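Local coordinates for ubiquitin-conjugating enzyme E2, putative (Trypanosoma cruzi, PDB 4DS2), which probably acts as a ubiquitin-conjugating E2 enzyme, carrying activated ubiquitin as a thioester and passing it on towards substrate proteins, at residues Ser35-Ala40 and Val127-Phe132; Thr39-Val44 and Leu54-Pro59. All blocks are in the same frame, centred on the assembly; numbering follows the deposited sequence.

Both contacts start from the same piece of chain, with Thr39 and Ala40 common to them, and both are partly buried. Contact 2 is the larger, burying 594 Å² against 165 Å², and joins the first two strands of the sheet by backbone hydrogen bonds. Its apolar face is buried at Ile41, Leu54 and Val56; the opposite face, with Ala40, Ser43, Lys55 and Lys57, is more polar and, like Phe42, partly exposed. Contact 1 ties the loop before the first strand to helix 120-132 by side-chain packing alone, passing from buried Leu128 and Phe132 to exposed His37. The two meet where Phe132 packs on Ala58, and the loop also touches Pro59.

Contact 1 of 2, residues Ser35-Ala40 and Val127-Phe132; sequences SPHSTA and VLDRVF
Thr39 presents both of its branches to helix 120-132, its CB directed at the helix, and crosses Leu128 obliquely. The methyl CG2 lies 3.8 Å from Leu128 CB, while OG1 faces the same CB and Leu128 CD1, its closeness to CD1 being doubtful. Leu128 takes part with its root and one methyl: chi1 of -65° sets CG anti to the carbonyl carbon and beside the backbone N, with the CD1 methyl turned toward the threonine hydroxyl. One helical turn later, Phe132 meets the threonine at about a right angle. Thr39 CG2 approaches the edge of this ring near its plane, 4.1 Å from Phe132 CD2, and the rings of Tyr64 and Tyr71 also meet it. Nearer solvent, His37 NE2 and Asp129 OD1 are 4.5 Å apart, with the carboxylate oxygen oblique to the imidazole, too far for a bond; any attraction would depend on the histidine's charge. His37 ND1 is hydrogen-bonded to Asp61, and Asp129 OD1 has a weak bond from Gln134. The arrangement belongs to the E2 (UBC) fold, in which a central helix packs across one face of the antiparallel sheet, here at the loop leading into its first strand.

Contact 2 of 2, residues Thr39-Val44 and Leu54-Pro59; sequences TAIFSV and LKVKAP
Phe42 is the main bump of this strand pair, its ring filling the hollow between the side chains of Lys55 and Lys57. It lies in a classic beta bulge, in which it and Ser43 both face Lys55. With chi1 at 70°, CG sits between backbone N and carbonyl carbon, turning the ring toward the partner strand, where its edge meets Val56 C. Lys55 CB lies over one face, 3.6 Å from Phe42 CZ, as a CH-pi contact. On the opposite side Lys57, bent at chi2 and chi4, brings NZ to 4.6 Å from the ring centroid in an off-centre cation-pi contact. On the apolar face, Ile41 straddles two neighbours: CG1 lies 4.1 Å from Val56 CG2, and CG2 is 4.0 Å from Leu54 CD1. Leu54 extends its other methyl, CD2, alongside Val44. Just before the strand, Thr39 CG2 settles beside the Pro59 ring, 3.6 Å from CD. Four backbone hydrogen bonds join strands 40-44 and 54-57, whose N-to-C directions make 144°. Strand 40-46 is one of the two outermost within the chain; strand 51-57 pairs onward with strand 70-76. Ile41 and Leu54 pack on Ile124 of helix 120-132, and Val44 reaches Leu17, Leu20 and Leu21 of helix 11-27.

Contact 1 of 2, residues Ser35-Ala40 and Val127-Phe132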
# COMPACT_ATOMS: atom_id res chain seq x y z
N SER A 35 -0.07 16.54 -5.77
CA SER A 35 -1.45 16.14 -6.04
C SER A 35 -2.23 15.82 -4.73
O SER A 35 -1.75 15.05 -3.89
CB SER A 35 -1.45 14.91 -6.96
OG SER A 35 -2.76 14.63 -7.42
N PRO A 36 -3.44 16.41 -4.57
CA PRO A 36 -4.31 16.06 -3.45
C PRO A 36 -4.96 14.67 -3.58
O PRO A 36 -5.41 14.13 -2.58
CB PRO A 36 -5.40 17.13 -3.52
CG PRO A 36 -5.53 17.40 -4.98
CD PRO A 36 -4.13 17.31 -5.52
N HIS A 37 -5.00 14.11 -4.81
CA HIS A 37 -5.60 12.79 -5.09
C HIS A 37 -4.64 11.64 -4.95
O HIS A 37 -5.05 10.49 -4.82
CB HIS A 37 -6.26 12.75 -6.47
CG HIS A 37 -7.10 11.51 -6.69
ND1 HIS A 37 -8.32 11.36 -6.16
CD2 HIS A 37 -6.83 10.32 -7.39
CE1 HIS A 37 -8.83 10.16 -6.50
NE2 HIS A 37 -7.91 9.53 -7.25
N SER A 38 -3.35 11.93 -5.00
CA SER A 38 -2.34 10.89 -4.85
C SER A 38 -1.77 10.85 -3.43
O SER A 38 -1.76 11.85 -2.70
CB SER A 38 -1.21 11.04 -5.89
OG SER A 38 -1.50 10.28 -7.05
N THR A 39 -1.32 9.67 -3.07
CA THR A 39 -0.75 9.41 -1.77
C THR A 39 0.74 9.67 -1.90
O THR A 39 1.32 9.40 -2.94
CB THR A 39 -1.01 7.95 -1.37
OG1 THR A 39 0.12 7.12 -1.70
CG2 THR A 39 -2.32 7.41 -2.11
N ALA A 40 1.36 10.23 -0.86
CA ALA A 40 2.75 10.61 -0.93
C ALA A 40 3.54 9.65 -0.04
O ALA A 40 3.22 9.50 1.14
CB ALA A 40 2.93 12.06 -0.49
N VAL A 127 -1.52 -0.20 -4.60
CA VAL A 127 -2.12 -0.62 -3.33
C VAL A 127 -2.61 0.57 -2.54
O VAL A 127 -3.69 0.49 -1.93
CB VAL A 127 -1.14 -1.36 -2.42
CG1 VAL A 127 -1.67 -1.37 -0.99
CG2 VAL A 127 -0.90 -2.78 -2.95
N LEU A 128 -1.81 1.64 -2.54
CA LEU A 128 -2.17 2.86 -1.81
C LEU A 128 -3.42 3.48 -2.40
O LEU A 128 -4.33 3.87 -1.67
CB LEU A 128 -1.04 3.86 -1.85
CG LEU A 128 0.26 3.45 -1.13
CD1 LEU A 128 1.41 4.36 -1.59
CD2 LEU A 128 0.06 3.48 0.37
N ASP A 129 -3.46 3.54 -3.72
CA ASP A 129 -4.60 4.05 -4.43
C ASP A 129 -5.85 3.18 -4.24
O ASP A 129 -6.98 3.68 -4.09
CB ASP A 129 -4.27 4.15 -5.92
CG ASP A 129 -5.50 4.37 -6.77
OD1 ASP A 129 -6.19 5.42 -6.58
OD2 ASP A 129 -5.79 3.49 -7.62
N ARG A 130 -5.65 1.89 -4.32
CA ARG A 130 -6.75 0.96 -4.20
C ARG A 130 -7.43 1.09 -2.85
O ARG A 130 -8.64 1.14 -2.75
CB ARG A 130 -6.25 -0.47 -4.45
CG ARG A 130 -7.24 -1.56 -4.18
CD ARG A 130 -8.46 -1.43 -5.02
NE ARG A 130 -9.35 -2.55 -4.72
CZ ARG A 130 -10.62 -2.62 -5.10
NH1 ARG A 130 -11.18 -1.63 -5.80
NH2 ARG A 130 -11.35 -3.69 -4.78
N VAL A 131 -6.63 1.15 -1.79
CA VAL A 131 -7.15 1.15 -0.43
C VAL A 131 -7.65 2.52 0.05
O VAL A 131 -8.74 2.64 0.65
CB VAL A 131 -6.10 0.59 0.50
CG1 VAL A 131 -6.52 0.73 1.97
CG2 VAL A 131 -5.87 -0.88 0.12
N PHE A 132 -6.87 3.56 -0.24
CA PHE A 132 -7.21 4.91 0.21
C PHE A 132 -8.23 5.63 -0.68
O PHE A 132 -8.96 6.53 -0.22
CB PHE A 132 -5.92 5.75 0.28
CG PHE A 132 -4.99 5.38 1.41
CD1 PHE A 132 -5.47 4.81 2.60
CD2 PHE A 132 -3.64 5.67 1.31
CE1 PHE A 132 -4.62 4.52 3.64
CE2 PHE A 132 -2.78 5.38 2.36
CZ PHE A 132 -3.28 4.81 3.52

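Contact 2 of 2, residues Thr39-Val44 and Leu54-Pro59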
# COMPACT_ATOMS: atom_id res chain seq x y z
N THR A 39 -1.32 9.67 -3.07
CA THR A 39 -0.75 9.41 -1.77
C THR A 39 0.74 9.67 -1.90
O THR A 39 1.32 9.40 -2.94
CB THR A 39 -1.01 7.95 -1.37
OG1 THR A 39 0.12 7.12 -1.70
CG2 THR A 39 -2.32 7.41 -2.11
N ALA A 40 1.36 10.23 -0.86
CA ALA A 40 2.75 10.61 -0.93
C ALA A 40 3.54 9.65 -0.04
O ALA A 40 3.22 9.50 1.14
CB ALA A 40 2.93 12.06 -0.49
N ILE A 41 4.51 8.96 -0.63
CA ILE A 41 5.49 8.18 0.14
C ILE A 41 6.62 9.15 0.42
O ILE A 41 7.18 9.71 -0.52
CB ILE A 41 6.04 6.96 -0.66
CG1 ILE A 41 4.92 6.15 -1.34
CG2 ILE A 41 6.85 6.03 0.26
CD1 ILE A 41 5.36 5.07 -2.34
N PHE A 42 6.95 9.36 1.69
CA PHE A 42 7.96 10.37 2.11
C PHE A 42 9.17 9.84 2.95
O PHE A 42 10.09 10.60 3.24
CB PHE A 42 7.28 11.52 2.86
CG PHE A 42 6.76 11.15 4.23
CD1 PHE A 42 5.49 10.59 4.38
CD2 PHE A 42 7.54 11.36 5.37
CE1 PHE A 42 5.01 10.23 5.64
CE2 PHE A 42 7.06 11.02 6.63
CZ PHE A 42 5.80 10.45 6.77
N SER A 43 9.16 8.56 3.33
CA SER A 43 10.33 7.91 3.91
C SER A 43 10.39 6.45 3.48
O SER A 43 9.38 5.75 3.47
CB SER A 43 10.32 8.02 5.43
OG SER A 43 11.05 6.96 6.02
N VAL A 44 11.58 5.99 3.15
CA VAL A 44 11.85 4.60 2.78
C VAL A 44 13.09 4.13 3.53
O VAL A 44 14.20 4.48 3.18
CB VAL A 44 12.14 4.46 1.26
CG1 VAL A 44 12.53 3.03 0.92
CG2 VAL A 44 10.96 4.90 0.41
N LEU A 54 8.10 1.62 4.80
CA LEU A 54 7.73 2.93 4.26
C LEU A 54 6.86 3.77 5.23
O LEU A 54 6.12 3.20 6.05
CB LEU A 54 6.94 2.75 2.96
CG LEU A 54 7.44 1.94 1.77
CD1 LEU A 54 6.41 2.12 0.65
CD2 LEU A 54 8.82 2.37 1.29
N LYS A 55 6.94 5.10 5.10
CA LYS A 55 6.01 6.03 5.75
C LYS A 55 5.29 6.83 4.67
O LYS A 55 5.89 7.27 3.69
CB LYS A 55 6.71 6.96 6.72
CG LYS A 55 7.41 6.22 7.86
CD LYS A 55 7.84 7.18 8.98
CE LYS A 55 8.85 6.60 9.96
NZ LYS A 55 9.44 7.72 10.76
N VAL A 56 3.98 6.94 4.82
CA VAL A 56 3.11 7.40 3.73
C VAL A 56 2.07 8.35 4.29
O VAL A 56 1.68 8.22 5.46
CB VAL A 56 2.40 6.21 3.04
CG1 VAL A 56 1.39 6.68 2.02
CG2 VAL A 56 3.42 5.26 2.38
N LYS A 57 1.63 9.29 3.46
CA LYS A 57 0.37 10.03 3.71
C LYS A 57 -0.64 9.57 2.69
O LYS A 57 -0.31 9.42 1.52
CB LYS A 57 0.57 11.53 3.57
CG LYS A 57 1.58 12.12 4.55
CD LYS A 57 1.06 12.12 5.98
CE LYS A 57 2.20 12.22 6.98
NZ LYS A 57 2.86 13.55 6.96
N ALA A 58 -1.87 9.31 3.13
CA ALA A 58 -2.98 9.17 2.18
C ALA A 58 -3.29 10.53 1.52
O ALA A 58 -2.86 11.58 2.03
CB ALA A 58 -4.21 8.61 2.87
N PRO A 59 -4.02 10.51 0.38
CA PRO A 59 -4.44 11.75 -0.30
C PRO A 59 -5.30 12.65 0.61
O PRO A 59 -6.13 12.14 1.36
CB PRO A 59 -5.32 11.23 -1.45
CG PRO A 59 -4.96 9.80 -1.62
CD PRO A 59 -4.65 9.33 -0.24